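Hcp protein (Burkholderia pseudomallei K96243, PDB 3WX6) probably forms the hexameric Hcp rings that make up the inner tube of the type VI secretion system and takes part in its assembly. Local coordinates at residues L73-K78 against V113-M118; R56-L61 against E143-Y148. All coordinates share one frame; numbering follows the deposited sequence.

Both contacts involve one antiparallel sheet, and their centres lie about 10 Å apart. Contact 2 pairs strand 56-63 with strand 142-148 inside that sheet; contact 1 lays helix 69-78 over strand 114-120, the sheet's outermost strand within this chain and the other neighbour of 142-148. Two probable backbone hydrogen bonds join them, T147 N to L114 O and K145 N to H117 O, each 2.8 Å. The apolar layers also meet, I115 CG1 lying 3.6 Å from F146 CE2. F146 thus packs on partners from both contacts. Beyond contact 1 the sheet continues into a second subunit, which places the helix-covered edge at the subunit interface.

Contact 1 (L73-K78 against V113-M118); sequences LQALGK and VLITHM
The flat group reached by L76 is the peptide joining T116 to H117. The methyl CD1 of L76 sits over one face of it, 3.8 Å from T116 C and almost directly above that atom, and also approaches I115 O at 3.6 Å. The imidazole of H117 is turned the other way: its ND1 and NE2 are hydrogen-bonded to D40 and D38 of the second subunit.

The remaining side-chain contacts are mainly apolar, and no hydrogen bond crosses between helix and strand. L76 lies in a fork between I115 and the selenomethionine M118. Its CB touches I115 CG2, while its CD2 meets M118 CE at 3.6 Å. The L76 side chain extends with CG anti to the backbone N (chi1 160°), and M118 runs past it in the opposite direction. A bend at chi3 (-47°) folds the M118 methyl back toward the helix, within 3.8 Å of L73 N; the selenium faces L73 CD1 at 4.0 Å. I115 CD1 reaches A75 CB at 3.7 Å. F72 packs on both I115 and M118.

The axes cross at 98° with a closest approach of 7.5 Å; the strand crosses one helical turn, with L76 nearest I115 (CA atoms 5.1 Å apart) and L73 nearest M118. T116 and H117 together face K145 as a classic beta bulge. In the Hcp beta-barrel, the helix thus packs across strand 114-120, the last of its sheet within the chain, beside the seam where H117 and M118 pair with a strand of the second subunit.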
loop_
_atom_site.group_PDB
_atom_site.type_symbol
_atom_site.label_atom_id
_atom_site.label_comp_id
_atom_site.label_asym_id
_atom_site.label_seq_id
_atom_site.Cartn_x
_atom_site.Cartn_y
_atom_site.Cartn_z
ATOM N N LEU A 73 11.878 -26.129 13.039
ATOM C CA LEU A 73 10.902 -26.642 12.073
ATOM C C LEU A 73 10.405 -28.033 12.471
ATOM O O LEU A 73 9.254 -28.379 12.210
ATOM C CB LEU A 73 11.508 -26.677 10.664
ATOM C CG LEU A 73 10.569 -26.818 9.453
ATOM C CD1 LEU A 73 9.780 -25.546 9.228
ATOM C CD2 LEU A 73 11.336 -27.186 8.198
ATOM N N GLN A 74 11.275 -28.825 13.094
ATOM C CA GLN A 74 10.875 -30.110 13.669
ATOM C C GLN A 74 9.994 -29.931 14.899
ATOM O O GLN A 74 9.023 -30.664 15.096
ATOM C CB GLN A 74 12.109 -30.945 14.036
ATOM C CG GLN A 74 11.788 -32.277 14.709
ATOM C CD GLN A 74 13.014 -33.150 14.906
ATOM O OE1 GLN A 74 13.858 -33.264 14.017
ATOM N NE2 GLN A 74 13.115 -33.775 16.075
ATOM N N ALA A 75 10.337 -28.949 15.724
ATOM C CA ALA A 75 9.568 -28.663 16.923
ATOM C C ALA A 75 8.164 -28.238 16.546
ATOM O O ALA A 75 7.191 -28.627 17.185
ATOM C CB ALA A 75 10.250 -27.590 17.747
ATOM N N LEU A 76 8.075 -27.438 15.492
ATOM C CA LEU A 76 6.806 -26.910 15.017
ATOM C C LEU A 76 5.871 -28.021 14.541
ATOM O O LEU A 76 4.671 -27.988 14.814
ATOM C CB LEU A 76 7.051 -25.897 13.893
ATOM C CG LEU A 76 5.900 -25.554 12.945
ATOM C CD1 LEU A 76 4.786 -24.822 13.681
ATOM C CD2 LEU A 76 6.404 -24.739 11.765
ATOM N N GLY A 77 6.417 -29.002 13.830
ATOM C CA GLY A 77 5.613 -30.107 13.337
ATOM C C GLY A 77 5.317 -31.170 14.379
ATOM O O GLY A 77 4.272 -31.821 14.321
ATOM N N LYS A 78 6.228 -31.344 15.334
ATOM C CA LYS A 78 6.055 -32.352 16.379
ATOM C C LYS A 78 5.403 -31.815 17.655
ATOM O O LYS A 78 5.208 -32.572 18.609
ATOM C CB LYS A 78 7.393 -33.001 16.738
ATOM C CG LYS A 78 7.965 -33.934 15.672
ATOM C CD LYS A 78 9.057 -34.833 16.263
ATOM C CE LYS A 78 9.583 -35.837 15.244
ATOM N NZ LYS A 78 8.616 -36.933 14.957
ATOM N N VAL A 113 6.192 -22.634 26.042
ATOM C CA VAL A 113 6.394 -22.104 24.701
ATOM C C VAL A 113 6.159 -23.169 23.648
ATOM O O VAL A 113 6.708 -24.264 23.713
ATOM C CB VAL A 113 7.805 -21.523 24.523
ATOM C CG1 VAL A 113 7.979 -20.959 23.128
ATOM C CG2 VAL A 113 8.037 -20.445 25.548
ATOM N N LEU A 114 5.311 -22.831 22.686
ATOM C CA LEU A 114 4.979 -23.715 21.580
ATOM C C LEU A 114 5.113 -22.942 20.289
ATOM O O LEU A 114 4.571 -21.843 20.157
ATOM C CB LEU A 114 3.556 -24.270 21.712
ATOM C CG LEU A 114 3.164 -25.446 20.803
ATOM C CD1 LEU A 114 3.862 -26.740 21.190
ATOM C CD2 LEU A 114 1.651 -25.635 20.784
ATOM N N ILE A 115 5.813 -23.529 19.326
ATOM C CA ILE A 115 5.950 -22.895 18.028
ATOM C C ILE A 115 4.632 -23.082 17.298
ATOM O O ILE A 115 4.125 -24.201 17.197
ATOM C CB ILE A 115 7.125 -23.489 17.217
ATOM C CG1 ILE A 115 8.400 -23.491 18.066
ATOM C CG2 ILE A 115 7.367 -22.688 15.957
ATOM C CD1 ILE A 115 9.630 -24.002 17.341
ATOM N N THR A 116 4.063 -21.985 16.811
ATOM C CA THR A 116 2.746 -22.048 16.193
ATOM C C THR A 116 2.779 -21.714 14.712
ATOM O O THR A 116 1.866 -22.084 13.977
ATOM C CB THR A 116 1.755 -21.105 16.890
ATOM O OG1 THR A 116 2.391 -19.852 17.183
ATOM C CG2 THR A 116 1.251 -21.745 18.183
ATOM N N HIS A 117 3.820 -21.015 14.271
ATOM C CA HIS A 117 3.919 -20.665 12.860
ATOM C C HIS A 117 5.352 -20.386 12.410
ATOM O O HIS A 117 6.193 -19.971 13.204
ATOM C CB HIS A 117 3.050 -19.451 12.561
ATOM C CG HIS A 117 2.634 -19.356 11.123
ATOM N ND1 HIS A 117 1.514 -19.982 10.641
ATOM C CD2 HIS A 117 3.202 -18.714 10.077
ATOM C CE1 HIS A 117 1.394 -19.724 9.345
ATOM N NE2 HIS A 117 2.403 -18.960 8.981
HETATM N N MSE A 118 5.621 -20.605 11.125
HETATM C CA MSE A 118 6.942 -20.328 10.572
HETATM C C MSE A 118 6.890 -20.075 9.065
HETATM O O MSE A 118 6.273 -20.832 8.317
HETATM C CB MSE A 118 7.906 -21.486 10.890
HETATM C CG MSE A 118 9.353 -21.059 11.117
HETATM SE SE MSE A 118 10.524 -22.515 11.687
HETATM C CE MSE A 118 9.410 -23.284 13.055
#

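Contact 2 (R56-L61 against E143-Y148); sequences RGTITL and EIKFTY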
loop_
_atom_site.group_PDB
_atom_site.type_symbol
_atom_site.label_atom_id
_atom_site.label_comp_id
_atom_site.label_asym_id
_atom_site.label_seq_id
_atom_site.Cartn_x
_atom_site.Cartn_y
_atom_site.Cartn_z
ATOM N N ARG A 56 -4.004 -14.068 24.796
ATOM C CA ARG A 56 -3.155 -14.769 23.849
ATOM C C ARG A 56 -1.821 -14.062 23.796
ATOM O O ARG A 56 -1.752 -12.880 23.470
ATOM C CB ARG A 56 -3.775 -14.809 22.450
ATOM C CG ARG A 56 -5.131 -15.488 22.320
ATOM C CD ARG A 56 -5.045 -16.995 22.471
ATOM N NE ARG A 56 -6.318 -17.648 22.164
ATOM C CZ ARG A 56 -7.274 -17.896 23.052
ATOM N NH1 ARG A 56 -7.110 -17.543 24.318
ATOM N NH2 ARG A 56 -8.392 -18.496 22.673
ATOM N N GLY A 57 -0.759 -14.781 24.119
ATOM C CA GLY A 57 0.564 -14.205 24.049
ATOM C C GLY A 57 1.318 -14.813 22.889
ATOM O O GLY A 57 1.416 -16.034 22.768
ATOM N N THR A 58 1.846 -13.950 22.031
ATOM C CA THR A 58 2.588 -14.389 20.865
ATOM C C THR A 58 3.824 -13.525 20.658
ATOM O O THR A 58 3.725 -12.299 20.621
ATOM C CB THR A 58 1.704 -14.317 19.603
ATOM O OG1 THR A 58 0.770 -15.406 19.598
ATOM C CG2 THR A 58 2.550 -14.374 18.347
ATOM N N ILE A 59 4.987 -14.155 20.528
ATOM C CA ILE A 59 6.180 -13.416 20.133
ATOM C C ILE A 59 6.695 -13.949 18.797
ATOM O O ILE A 59 6.851 -15.156 18.609
ATOM C CB ILE A 59 7.290 -13.470 21.231
ATOM C CG1 ILE A 59 8.445 -12.528 20.883
ATOM C CG2 ILE A 59 7.776 -14.897 21.489
ATOM C CD1 ILE A 59 9.425 -12.344 22.017
ATOM N N THR A 60 6.911 -13.044 17.850
ATOM C CA THR A 60 7.377 -13.434 16.528
ATOM C C THR A 60 8.826 -13.032 16.320
ATOM O O THR A 60 9.150 -11.851 16.353
ATOM C CB THR A 60 6.515 -12.802 15.410
ATOM O OG1 THR A 60 5.187 -13.342 15.455
ATOM C CG2 THR A 60 7.120 -13.090 14.048
ATOM N N LEU A 61 9.688 -14.015 16.084
ATOM C CA LEU A 61 11.109 -13.747 15.903
ATOM C C LEU A 61 11.499 -13.869 14.442
ATOM O O LEU A 61 11.202 -14.879 13.800
ATOM C CB LEU A 61 11.970 -14.706 16.743
ATOM C CG LEU A 61 12.035 -14.675 18.279
ATOM C CD1 LEU A 61 10.704 -14.919 18.936
ATOM C CD2 LEU A 61 13.064 -15.680 18.782
ATOM N N GLU A 143 10.651 -16.568 9.700
ATOM C CA GLU A 143 9.931 -15.884 10.767
ATOM C C GLU A 143 9.230 -16.892 11.668
ATOM O O GLU A 143 8.261 -17.528 11.256
ATOM C CB GLU A 143 8.919 -14.893 10.186
ATOM C CG GLU A 143 9.545 -13.743 9.446
ATOM C CD GLU A 143 8.516 -12.793 8.887
ATOM O OE1 GLU A 143 7.668 -13.244 8.091
ATOM O OE2 GLU A 143 8.549 -11.598 9.246
ATOM N N ILE A 144 9.725 -17.036 12.894
ATOM C CA ILE A 144 9.187 -18.029 13.812
ATOM C C ILE A 144 8.270 -17.375 14.839
ATOM O O ILE A 144 8.683 -16.503 15.608
ATOM C CB ILE A 144 10.308 -18.795 14.548
ATOM C CG1 ILE A 144 11.418 -19.204 13.577
ATOM C CG2 ILE A 144 9.748 -20.025 15.235
ATOM C CD1 ILE A 144 12.606 -18.279 13.583
ATOM N N LYS A 145 7.021 -17.820 14.856
ATOM C CA LYS A 145 6.015 -17.242 15.732
ATOM C C LYS A 145 5.738 -18.211 16.883
ATOM O O LYS A 145 5.279 -19.330 16.672
ATOM C CB LYS A 145 4.759 -16.924 14.909
ATOM C CG LYS A 145 3.527 -16.477 15.672
ATOM C CD LYS A 145 2.556 -15.765 14.716
ATOM C CE LYS A 145 1.123 -15.774 15.226
ATOM N NZ LYS A 145 0.470 -14.445 15.060
ATOM N N PHE A 146 6.049 -17.777 18.100
ATOM C CA PHE A 146 5.850 -18.600 19.293
ATOM C C PHE A 146 4.591 -18.205 20.062
ATOM O O PHE A 146 4.178 -17.048 20.047
ATOM C CB PHE A 146 7.067 -18.503 20.221
ATOM C CG PHE A 146 8.378 -18.885 19.570
ATOM C CD1 PHE A 146 9.098 -17.960 18.820
ATOM C CD2 PHE A 146 8.914 -20.153 19.749
ATOM C CE1 PHE A 146 10.309 -18.303 18.239
ATOM C CE2 PHE A 146 10.126 -20.504 19.165
ATOM C CZ PHE A 146 10.826 -19.574 18.416
ATOM N N THR A 147 3.958 -19.182 20.697
ATOM C CA THR A 147 2.845 -18.910 21.597
ATOM C C THR A 147 3.263 -19.289 23.013
ATOM O O THR A 147 3.931 -20.303 23.212
ATOM C CB THR A 147 1.570 -19.684 21.176
ATOM O OG1 THR A 147 1.113 -19.202 19.905
ATOM C CG2 THR A 147 0.458 -19.519 22.192
ATOM N N TYR A 148 2.887 -18.471 23.993
ATOM C CA TYR A 148 3.308 -18.706 25.374
ATOM C C TYR A 148 2.182 -18.492 26.380
ATOM O O TYR A 148 1.130 -17.949 26.042
ATOM C CB TYR A 148 4.499 -17.800 25.725
ATOM C CG TYR A 148 4.274 -16.314 25.492
ATOM C CD1 TYR A 148 3.604 -15.532 26.426
ATOM C CD2 TYR A 148 4.742 -15.696 24.341
ATOM C CE1 TYR A 148 3.404 -14.189 26.218
ATOM C CE2 TYR A 148 4.546 -14.353 24.125
ATOM C CZ TYR A 148 3.877 -13.606 25.066
ATOM O OH TYR A 148 3.673 -12.263 24.862
HETATM O O HOH W 1 -1.432 -16.821 25.996
#
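In the backbone, I59 and F146 form a hydrogen-bonded pair, with F146 N to I59 O at 2.8 Å and nearly straight (169°), while the return bond from I59 N to F146 O is more bent (141°). L61 and I144 are joined likewise, L61 N to I144 O at 2.7 Å. At the G57–Y148 end, a water accepts from G57 N and donates to Y148 O.

Contacts to the two rings lie on the face carrying I59, L61, F146 and Y148. The Y148 ring covers glycine G57, whose CA lies 3.8 Å from the ring centroid in a CH-pi contact; chi1 of 55° folds the ring back across the neighbouring strand. L61 CD1 approaches F146 CD1 obliquely, whereas I59 O lies at the edge of that ring, in its plane.

On the other face, the aliphatic part of K145 runs past T58 and T60, its CG 3.5 Å from T58 CG2 and 3.6 Å from T60 OG1. T147 OG1 is hydrogen-bonded to T116 OG1, on the adjacent strand.

Backbone bonds thus set the register, while one face buries apolar groups against F85 and F110, consistent with the barrel core, and the other is a mixed polar surface.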